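Local coordinates for protein cytochrome P450 CYP260B1 (Sorangium cellulosum, PDB 5HIW) that is a bacterial cytochrome P450, a haem-thiolate protein that holds its iron protoporphyrin IX through a cysteine sulfur, at residues L72-R84 and F331-L343. Sequence-based numbering, arbitrary orientation. Where two conformers were deposited one is given.
Sequences LVTLGGEAHTRMR and FGGGLHYCVGAPL. With HEM (protoporphyrin IX containing Fe), chain B.
R84 reaches across to the backbone of Y337: its NH1 donates to Y337 O at 2.7 Å, in the carbonyl plane and close to the guanidinium plane, while NH2 adds a weak second bond to the same oxygen. NH1 also bonds a haem propionate oxygen, HEM O2D, at the guanidinium edge. From the helix turn before, H80 NE2 donates to that O2D at 2.7 Å, almost straight (168°). The partner oxygen of the carboxylate, HEM O1D, takes H336 ND1 at 2.6 Å, so three side chains from both segments grip one propionate and probably offset its charge. F331-G340 is the P450 cysteine-ligand loop, with the FxxGxxxCxG signature (FGGGLHYCVG): C338 SG binds the haem iron at 2.3 Å, a water holds the other axial site, and helix 341-358 follows. N88 OD1 accepts from R84 NE, which probably helps to set the guanidinium's rotation. Bent at chi2 (60°), the R84 chain lays that group with one face over V339 CB. The H80 ring lies between R84 CB on one face and L335 CG on the opposite face; L335 CG makes a CH-pi contact, 4.0 Å from the H80 ring centroid. H80 and H336 meet obliquely, their planes turned by 70°. V73 O sits over a face of the H336 ring and L75 O at its edge; farther out, L72 CD2 reaches V339 CG1 at 4.5 Å.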
ATOM      1  N   LEU A  72      -3.392   6.455  14.399  1.00 25.17           N
ATOM      2  CA  LEU A  72      -2.306   7.339  13.950  1.00 23.83           C
ATOM      3  C   LEU A  72      -2.644   8.327  12.811  1.00 23.80           C
ATOM      4  O   LEU A  72      -2.405   9.561  12.909  1.00 24.71           O
ATOM      5  CB  LEU A  72      -1.079   6.473  13.627  1.00 23.42           C
ATOM      6  CG  LEU A  72       0.129   7.196  13.062  1.00 22.72           C
ATOM      7  CD1 LEU A  72       0.765   8.086  14.106  1.00 23.41           C
ATOM      8  CD2 LEU A  72       1.193   6.272  12.547  1.00 22.63           C
ATOM      9  N   VAL A  73      -3.194   7.810  11.725  1.00 20.31           N
ATOM     10  CA  VAL A  73      -3.474   8.635  10.579  1.00 20.95           C
ATOM     11  C   VAL A  73      -4.531   9.726  10.774  1.00 20.13           C
ATOM     12  O   VAL A  73      -4.581  10.650  10.006  1.00 22.89           O
ATOM     13  CB  VAL A  73      -3.856   7.754   9.357  1.00 24.69           C
ATOM     14  CG1 VAL A  73      -5.274   7.229   9.486  1.00 24.35           C
ATOM     15  CG2 VAL A  73      -3.705   8.554   8.063  1.00 24.59           C
ATOM     16  N   THR A  74      -5.338   9.583  11.785  1.00 25.07           N
ATOM     17  CA  THR A  74      -6.426  10.562  12.161  1.00 26.58           C
ATOM     18  C   THR A  74      -5.936  11.770  12.978  1.00 33.25           C
ATOM     19  O   THR A  74      -6.649  12.811  13.086  1.00 29.45           O
ATOM     20  CB  THR A  74      -7.475   9.909  13.053  1.00 25.46           C
ATOM     21  OG1 THR A  74      -7.013   9.639  14.415  1.00 23.13           O
ATOM     22  CG2 THR A  74      -7.944   8.577  12.352  1.00 25.02           C
ATOM     23  N   LEU A  75      -4.761  11.586  13.543  1.00 30.68           N
ATOM     24  CA  LEU A  75      -4.101  12.520  14.453  1.00 33.30           C
ATOM     25  C   LEU A  75      -3.409  13.678  13.740  1.00 36.55           C
ATOM     26  O   LEU A  75      -2.892  13.553  12.634  1.00 30.99           O
ATOM     27  CB  LEU A  75      -3.048  11.784  15.262  1.00 31.37           C
ATOM     28  CG  LEU A  75      -3.457  10.599  16.160  1.00 35.31           C
ATOM     29  CD1 LEU A  75      -2.327  10.106  17.038  1.00 34.38           C
ATOM     30  CD2 LEU A  75      -4.660  10.883  17.041  1.00 37.18           C
ATOM     31  N   GLY A  76      -3.400  14.824  14.394  1.00 40.96           N
ATOM     32  CA  GLY A  76      -2.620  15.985  13.933  1.00 40.76           C
ATOM     33  C   GLY A  76      -1.778  16.472  15.106  1.00 42.89           C
ATOM     34  O   GLY A  76      -1.670  15.822  16.138  1.00 45.27           O
ATOM     35  N   GLY A  77      -1.157  17.627  14.954  1.00 44.22           N
ATOM     36  CA  GLY A  77      -0.426  18.246  16.064  1.00 43.21           C
ATOM     37  C   GLY A  77       0.492  17.343  16.824  1.00 43.83           C
ATOM     38  O   GLY A  77       1.224  16.521  16.260  1.00 54.55           O
ATOM     39  N   GLU A  78       0.392  17.466  18.135  1.00 47.57           N
ATOM     40  CA  GLU A  78       1.327  16.894  19.059  1.00 48.45           C
ATOM     41  C   GLU A  78       1.024  15.435  19.270  1.00 36.81           C
ATOM     42  O   GLU A  78       1.899  14.604  19.536  1.00 35.89           O
ATOM     43  CB  GLU A  78       1.150  17.610  20.411  1.00 59.24           C
ATOM     44  CG  GLU A  78       2.378  17.544  21.271  1.00 63.34           C
ATOM     45  CD  GLU A  78       3.503  18.254  20.568  1.00 69.30           C
ATOM     46  OE1 GLU A  78       3.457  19.511  20.538  1.00 69.59           O
ATOM     47  OE2 GLU A  78       4.369  17.548  19.994  1.00 77.46           O
ATOM     48  N   ALA A  79      -0.268  15.157  19.218  1.00 37.07           N
ATOM     49  CA  ALA A  79      -0.744  13.788  19.303  1.00 37.46           C
ATOM     50  C   ALA A  79      -0.028  12.953  18.208  1.00 29.63           C
ATOM     51  O   ALA A  79       0.485  11.888  18.491  1.00 33.53           O
ATOM     52  CB  ALA A  79      -2.247  13.748  19.109  1.00 38.38           C
ATOM     53  N   HIS A  80       0.023  13.484  17.004  1.00 28.84           N
ATOM     54  CA  HIS A  80       0.570  12.683  15.909  1.00 32.36           C
ATOM     55  C   HIS A  80       2.053  12.571  16.099  1.00 31.59           C
ATOM     56  O   HIS A  80       2.645  11.520  15.929  1.00 30.48           O
ATOM     57  CB  HIS A  80       0.243  13.259  14.553  1.00 31.07           C
ATOM     58  CG  HIS A  80       0.840  12.483  13.421  1.00 29.59           C
ATOM     59  ND1 HIS A  80       2.061  12.802  12.862  1.00 26.56           N
ATOM     60  CD2 HIS A  80       0.406  11.365  12.777  1.00 27.85           C
ATOM     61  CE1 HIS A  80       2.356  11.921  11.917  1.00 27.76           C
ATOM     62  NE2 HIS A  80       1.383  11.030  11.855  1.00 24.94           N
ATOM     63  N   THR A  81       2.701  13.663  16.501  1.00 33.90           N
ATOM     64  CA  THR A  81       4.136  13.599  16.641  1.00 31.76           C
ATOM     65  C   THR A  81       4.617  12.534  17.599  1.00 29.93           C
ATOM     66  O   THR A  81       5.607  11.843  17.291  1.00 30.15           O
ATOM     67  CB  THR A  81       4.736  14.989  17.027  1.00 38.73           C
ATOM     68  OG1 THR A  81       4.261  15.945  16.071  1.00 40.10           O
ATOM     69  CG2 THR A  81       6.286  14.921  17.001  1.00 40.83           C
ATOM     70  N   ARG A  82       3.938  12.426  18.739  0.50 29.06           N
ATOM     71  CA  ARG A  82       4.262  11.493  19.817  0.50 31.42           C
ATOM     72  C   ARG A  82       4.055  10.016  19.366  0.50 29.99           C
ATOM     73  O   ARG A  82       4.928   9.157  19.528  0.50 28.49           O
ATOM     74  CB  ARG A  82       3.395  11.851  21.063  0.50 34.39           C
ATOM     75  CG  ARG A  82       3.653  11.009  22.323  0.50 35.45           C
ATOM     76  CD  ARG A  82       2.818  11.385  23.574  0.50 35.34           C
ATOM     77  NE  ARG A  82       3.103  12.731  24.085  0.50 36.58           N
ATOM     78  CZ  ARG A  82       4.194  13.059  24.776  0.50 33.90           C
ATOM     79  NH1 ARG A  82       5.136  12.163  25.040  0.50 32.64           N
ATOM     80  NH2 ARG A  82       4.366  14.305  25.161  0.50 31.80           N
ATOM     81  N   MET A  83       2.916   9.748  18.738  1.00 30.02           N
ATOM     82  CA  MET A  83       2.568   8.380  18.307  1.00 28.51           C
ATOM     83  C   MET A  83       3.442   8.022  17.111  1.00 23.97           C
ATOM     84  O   MET A  83       3.951   6.943  17.028  1.00 26.00           O
ATOM     85  CB  MET A  83       1.098   8.263  17.966  1.00 31.90           C
ATOM     86  CG  MET A  83       0.201   8.414  19.184  1.00 41.99           C
ATOM     87  SD  MET A  83       0.656   7.297  20.518  1.00 49.62           S
ATOM     88  CE  MET A  83       0.831   5.756  19.604  1.00 45.06           C
ATOM     89  N   ARG A  84       3.657   8.973  16.218  1.00 24.60           N
ATOM     90  CA  ARG A  84       4.537   8.742  15.090  1.00 26.42           C
ATOM     91  C   ARG A  84       5.965   8.343  15.493  1.00 28.20           C
ATOM     92  O   ARG A  84       6.627   7.511  14.841  1.00 23.19           O
ATOM     93  CB  ARG A  84       4.528   9.962  14.132  1.00 24.90           C
ATOM     94  CG  ARG A  84       5.415   9.822  12.877  1.00 26.77           C
ATOM     95  CD  ARG A  84       4.977   8.624  12.032  1.00 24.84           C
ATOM     96  NE  ARG A  84       5.837   8.493  10.861  1.00 23.47           N
ATOM     97  CZ  ARG A  84       5.477   8.647   9.577  1.00 22.83           C
ATOM     98  NH1 ARG A  84       4.232   8.871   9.203  1.00 25.66           N
ATOM     99  NH2 ARG A  84       6.403   8.493   8.654  1.00 23.48           N
ATOM    100  N   PHE A 331       3.541   6.642  -1.446  1.00 14.60           N
ATOM    101  CA  PHE A 331       3.522   6.565  -0.005  1.00 16.64           C
ATOM    102  C   PHE A 331       3.028   7.885   0.588  1.00 17.59           C
ATOM    103  O   PHE A 331       3.193   8.154   1.767  1.00 17.30           O
ATOM    104  CB  PHE A 331       4.952   6.223   0.486  1.00 16.49           C
ATOM    105  CG  PHE A 331       5.421   4.827   0.196  1.00 16.29           C
ATOM    106  CD1 PHE A 331       4.681   3.721   0.578  1.00 14.41           C
ATOM    107  CD2 PHE A 331       6.646   4.604  -0.427  1.00 14.79           C
ATOM    108  CE1 PHE A 331       5.140   2.421   0.308  1.00 15.93           C
ATOM    109  CE2 PHE A 331       7.086   3.335  -0.729  1.00 16.37           C
ATOM    110  CZ  PHE A 331       6.377   2.234  -0.323  1.00 17.50           C
ATOM    111  N   GLY A 332       2.425   8.748  -0.229  1.00 16.60           N
ATOM    112  CA  GLY A 332       1.924   9.995   0.288  1.00 17.88           C
ATOM    113  C   GLY A 332       3.034  11.029   0.404  1.00 17.94           C
ATOM    114  O   GLY A 332       4.007  11.019  -0.379  1.00 18.56           O
ATOM    115  N   GLY A 333       2.814  11.970   1.315  1.00 19.30           N
ATOM    116  CA  GLY A 333       3.714  13.122   1.509  1.00 20.16           C
ATOM    117  C   GLY A 333       3.303  13.936   2.708  1.00 22.28           C
ATOM    118  O   GLY A 333       2.199  13.916   3.099  1.00 19.46           O
ATOM    119  N   GLY A 334       4.253  14.530   3.403  1.00 23.21           N
ATOM    120  CA  GLY A 334       3.919  15.358   4.537  1.00 24.19           C
ATOM    121  C   GLY A 334       3.829  14.587   5.805  1.00 20.60           C
ATOM    122  O   GLY A 334       4.432  13.553   5.950  1.00 23.34           O
ATOM    123  N   LEU A 335       3.022  15.090   6.700  1.00 20.35           N
ATOM    124  CA  LEU A 335       2.845  14.545   8.067  1.00 25.62           C
ATOM    125  C   LEU A 335       2.586  13.029   8.110  1.00 23.20           C
ATOM    126  O   LEU A 335       3.130  12.235   8.904  1.00 20.75           O
ATOM    127  CB  LEU A 335       1.577  15.259   8.626  1.00 28.10           C
ATOM    128  CG  LEU A 335       1.067  15.000  10.038  1.00 33.67           C
ATOM    129  CD1 LEU A 335       2.239  15.358  10.947  1.00 41.13           C
ATOM    130  CD2 LEU A 335      -0.193  15.784  10.494  1.00 37.62           C
ATOM    131  N   HIS A 336       1.669  12.624   7.248  1.00 22.32           N
ATOM    132  CA  HIS A 336       1.208  11.247   7.236  1.00 19.43           C
ATOM    133  C   HIS A 336       1.910  10.358   6.232  1.00 19.59           C
ATOM    134  O   HIS A 336       1.449   9.232   6.015  1.00 21.63           O
ATOM    135  CB  HIS A 336      -0.304  11.240   7.013  1.00 19.75           C
ATOM    136  CG  HIS A 336      -1.067  11.890   8.127  1.00 21.90           C
ATOM    137  ND1 HIS A 336      -1.206  11.309   9.368  1.00 22.30           N
ATOM    138  CD2 HIS A 336      -1.700  13.088   8.198  1.00 22.92           C
ATOM    139  CE1 HIS A 336      -1.898  12.126  10.155  1.00 24.18           C
ATOM    140  NE2 HIS A 336      -2.263  13.179   9.463  1.00 20.71           N
ATOM    141  N   TYR A 337       3.083  10.739   5.710  1.00 18.38           N
ATOM    142  CA  TYR A 337       3.848   9.907   4.796  1.00 18.15           C
ATOM    143  C   TYR A 337       3.966   8.510   5.369  1.00 17.76           C
ATOM    144  O   TYR A 337       4.193   8.324   6.559  1.00 16.80           O
ATOM    145  CB  TYR A 337       5.295  10.470   4.540  1.00 18.34           C
ATOM    146  CG  TYR A 337       6.158   9.657   3.610  1.00 17.78           C
ATOM    147  CD1 TYR A 337       6.972   8.594   4.098  1.00 18.88           C
ATOM    148  CD2 TYR A 337       6.230   9.941   2.270  1.00 17.90           C
ATOM    149  CE1 TYR A 337       7.834   7.900   3.263  1.00 21.36           C
ATOM    150  CE2 TYR A 337       7.079   9.201   1.444  1.00 18.78           C
ATOM    151  CZ  TYR A 337       7.859   8.217   1.939  1.00 17.56           C
ATOM    152  OH  TYR A 337       8.664   7.466   1.076  1.00 18.91           O
ATOM    153  N   CYS A 338       3.719   7.506   4.548  1.00 16.55           N
ATOM    154  CA  CYS A 338       3.650   6.109   5.041  1.00 15.82           C
ATOM    155  C   CYS A 338       4.779   5.666   5.955  1.00 15.25           C
ATOM    156  O   CYS A 338       5.926   5.619   5.561  1.00 16.62           O
ATOM    157  CB  CYS A 338       3.596   5.116   3.870  1.00 14.83           C
ATOM    158  SG  CYS A 338       3.402   3.394   4.335  1.00 16.86           S
ATOM    159  N   VAL A 339       4.445   5.384   7.223  1.00 15.76           N
ATOM    160  CA  VAL A 339       5.447   4.907   8.166  1.00 18.13           C
ATOM    161  C   VAL A 339       5.922   3.502   7.901  1.00 16.91           C
ATOM    162  O   VAL A 339       7.034   3.062   8.308  1.00 17.20           O
ATOM    163  CB  VAL A 339       4.855   5.024   9.611  1.00 22.23           C
ATOM    164  CG1 VAL A 339       3.823   3.916   9.827  1.00 20.82           C
ATOM    165  CG2 VAL A 339       5.964   5.023  10.644  1.00 23.78           C
ATOM    166  N   GLY A 340       5.097   2.752   7.163  1.00 16.14           N
ATOM    167  CA  GLY A 340       5.449   1.427   6.718  1.00 15.32           C
ATOM    168  C   GLY A 340       6.320   1.205   5.464  1.00 16.03           C
ATOM    169  O   GLY A 340       6.622   0.069   5.092  1.00 15.89           O
ATOM    170  N   ALA A 341       6.590   2.275   4.739  1.00 15.49           N
ATOM    171  CA  ALA A 341       7.394   2.245   3.535  1.00 15.12           C
ATOM    172  C   ALA A 341       8.696   1.418   3.649  1.00 15.25           C
ATOM    173  O   ALA A 341       9.006   0.666   2.729  1.00 16.02           O
ATOM    174  CB  ALA A 341       7.650   3.661   3.053  1.00 15.79           C
ATOM    175  N   PRO A 342       9.377   1.439   4.808  1.00 17.39           N
ATOM    176  CA  PRO A 342      10.615   0.587   4.879  1.00 16.22           C
ATOM    177  C   PRO A 342      10.306  -0.919   4.811  1.00 15.96           C
ATOM    178  O   PRO A 342      11.059  -1.711   4.231  1.00 15.81           O
ATOM    179  CB  PRO A 342      11.228   0.950   6.258  1.00 17.32           C
ATOM    180  CG  PRO A 342      10.696   2.290   6.539  1.00 19.49           C
ATOM    181  CD  PRO A 342       9.377   2.498   5.831  1.00 16.80           C
ATOM    182  N   LEU A 343       9.164  -1.290   5.398  1.00 13.34           N
ATOM    183  CA  LEU A 343       8.767  -2.732   5.386  1.00 16.27           C
ATOM    184  C   LEU A 343       8.319  -3.104   3.997  1.00 15.38           C
ATOM    185  O   LEU A 343       8.640  -4.180   3.498  1.00 16.76           O
ATOM    186  CB  LEU A 343       7.673  -3.012   6.431  1.00 16.37           C
ATOM    187  CG  LEU A 343       7.091  -4.443   6.390  1.00 16.94           C
ATOM    188  CD1 LEU A 343       8.171  -5.513   6.549  1.00 17.80           C
ATOM    189  CD2 LEU A 343       6.076  -4.500   7.508  1.00 20.15           C
TER
HETATM  190  CHA HEM B 401       0.152   5.846   5.527  1.00 15.08           C
HETATM  191  CHB HEM B 401       0.582   3.773   1.151  1.00 15.47           C
HETATM  192  CHC HEM B 401       2.568  -0.098   3.177  1.00 14.32           C
HETATM  193  CHD HEM B 401       1.228   1.591   7.455  1.00 14.41           C
HETATM  194  C1A HEM B 401       0.156   5.668   4.173  1.00 15.35           C
HETATM  195  C2A HEM B 401      -0.262   6.620   3.203  1.00 15.83           C
HETATM  196  C3A HEM B 401      -0.104   6.052   1.966  1.00 15.39           C
HETATM  197  C4A HEM B 401       0.300   4.694   2.181  1.00 15.23           C
HETATM  198  CMA HEM B 401      -0.449   6.713   0.616  1.00 15.82           C
HETATM  199  CAA HEM B 401      -0.655   8.067   3.479  1.00 17.82           C
HETATM  200  CBA HEM B 401      -2.113   8.127   3.962  1.00 19.86           C
HETATM  201  CGA HEM B 401      -2.645   9.518   4.000  1.00 21.04           C
HETATM  202  O1A HEM B 401      -1.844  10.508   3.941  1.00 19.09           O
HETATM  203  O2A HEM B 401      -3.883   9.704   3.896  1.00 20.17           O
HETATM  204  C1B HEM B 401       1.100   2.545   1.313  1.00 15.54           C
HETATM  205  C2B HEM B 401       1.501   1.727   0.201  1.00 15.48           C
HETATM  206  C3B HEM B 401       2.085   0.625   0.795  1.00 16.04           C
HETATM  207  C4B HEM B 401       1.999   0.771   2.250  1.00 14.57           C
HETATM  208  CMB HEM B 401       1.310   1.923  -1.313  1.00 18.58           C
HETATM  209  CAB HEM B 401       2.575  -0.476   0.003  1.00 16.21           C
HETATM  210  CBB HEM B 401       2.871  -1.684   0.349  1.00 20.82           C
HETATM  211  C1C HEM B 401       2.383   0.022   4.554  1.00 14.47           C
HETATM  212  C2C HEM B 401       2.875  -0.956   5.476  1.00 13.96           C
HETATM  213  C3C HEM B 401       2.479  -0.468   6.691  1.00 15.63           C
HETATM  214  C4C HEM B 401       1.733   0.734   6.501  1.00 16.82           C
HETATM  215  CMC HEM B 401       3.629  -2.175   5.000  1.00 13.42           C
HETATM  216  CAC HEM B 401       2.729  -1.048   8.024  1.00 18.30           C
HETATM  217  CBC HEM B 401       3.810  -1.780   8.251  1.00 22.02           C
HETATM  218  C1D HEM B 401       0.836   2.904   7.224  1.00 16.05           C
HETATM  219  C2D HEM B 401       0.440   3.759   8.374  1.00 16.38           C
HETATM  220  C3D HEM B 401       0.131   4.939   7.849  1.00 17.25           C
HETATM  221  C4D HEM B 401       0.373   4.807   6.404  1.00 15.92           C
HETATM  222  CMD HEM B 401       0.309   3.360   9.831  1.00 15.56           C
HETATM  223  CAD HEM B 401      -0.272   6.228   8.584  1.00 16.95           C
HETATM  224  CBD HEM B 401       0.985   7.040   8.831  1.00 18.34           C
HETATM  225  CGD HEM B 401       0.715   8.342   9.596  1.00 20.70           C
HETATM  226  O1D HEM B 401      -0.430   8.889   9.623  1.00 20.18           O
HETATM  227  O2D HEM B 401       1.658   8.931  10.224  1.00 21.84           O
HETATM  228  NA  HEM B 401       0.522   4.484   3.497  1.00 14.70           N
HETATM  229  NB  HEM B 401       1.533   1.996   2.471  1.00 15.11           N
HETATM  230  NC  HEM B 401       1.773   1.036   5.150  1.00 14.26           N
HETATM  231  ND  HEM B 401       0.759   3.576   6.049  1.00 14.83           N
HETATM  232 FE   HEM B 401       1.169   2.819   4.309  1.00 15.68          FE
HETATM  233  O   HOH W   1      -0.975   2.003   4.241  1.00 18.48           O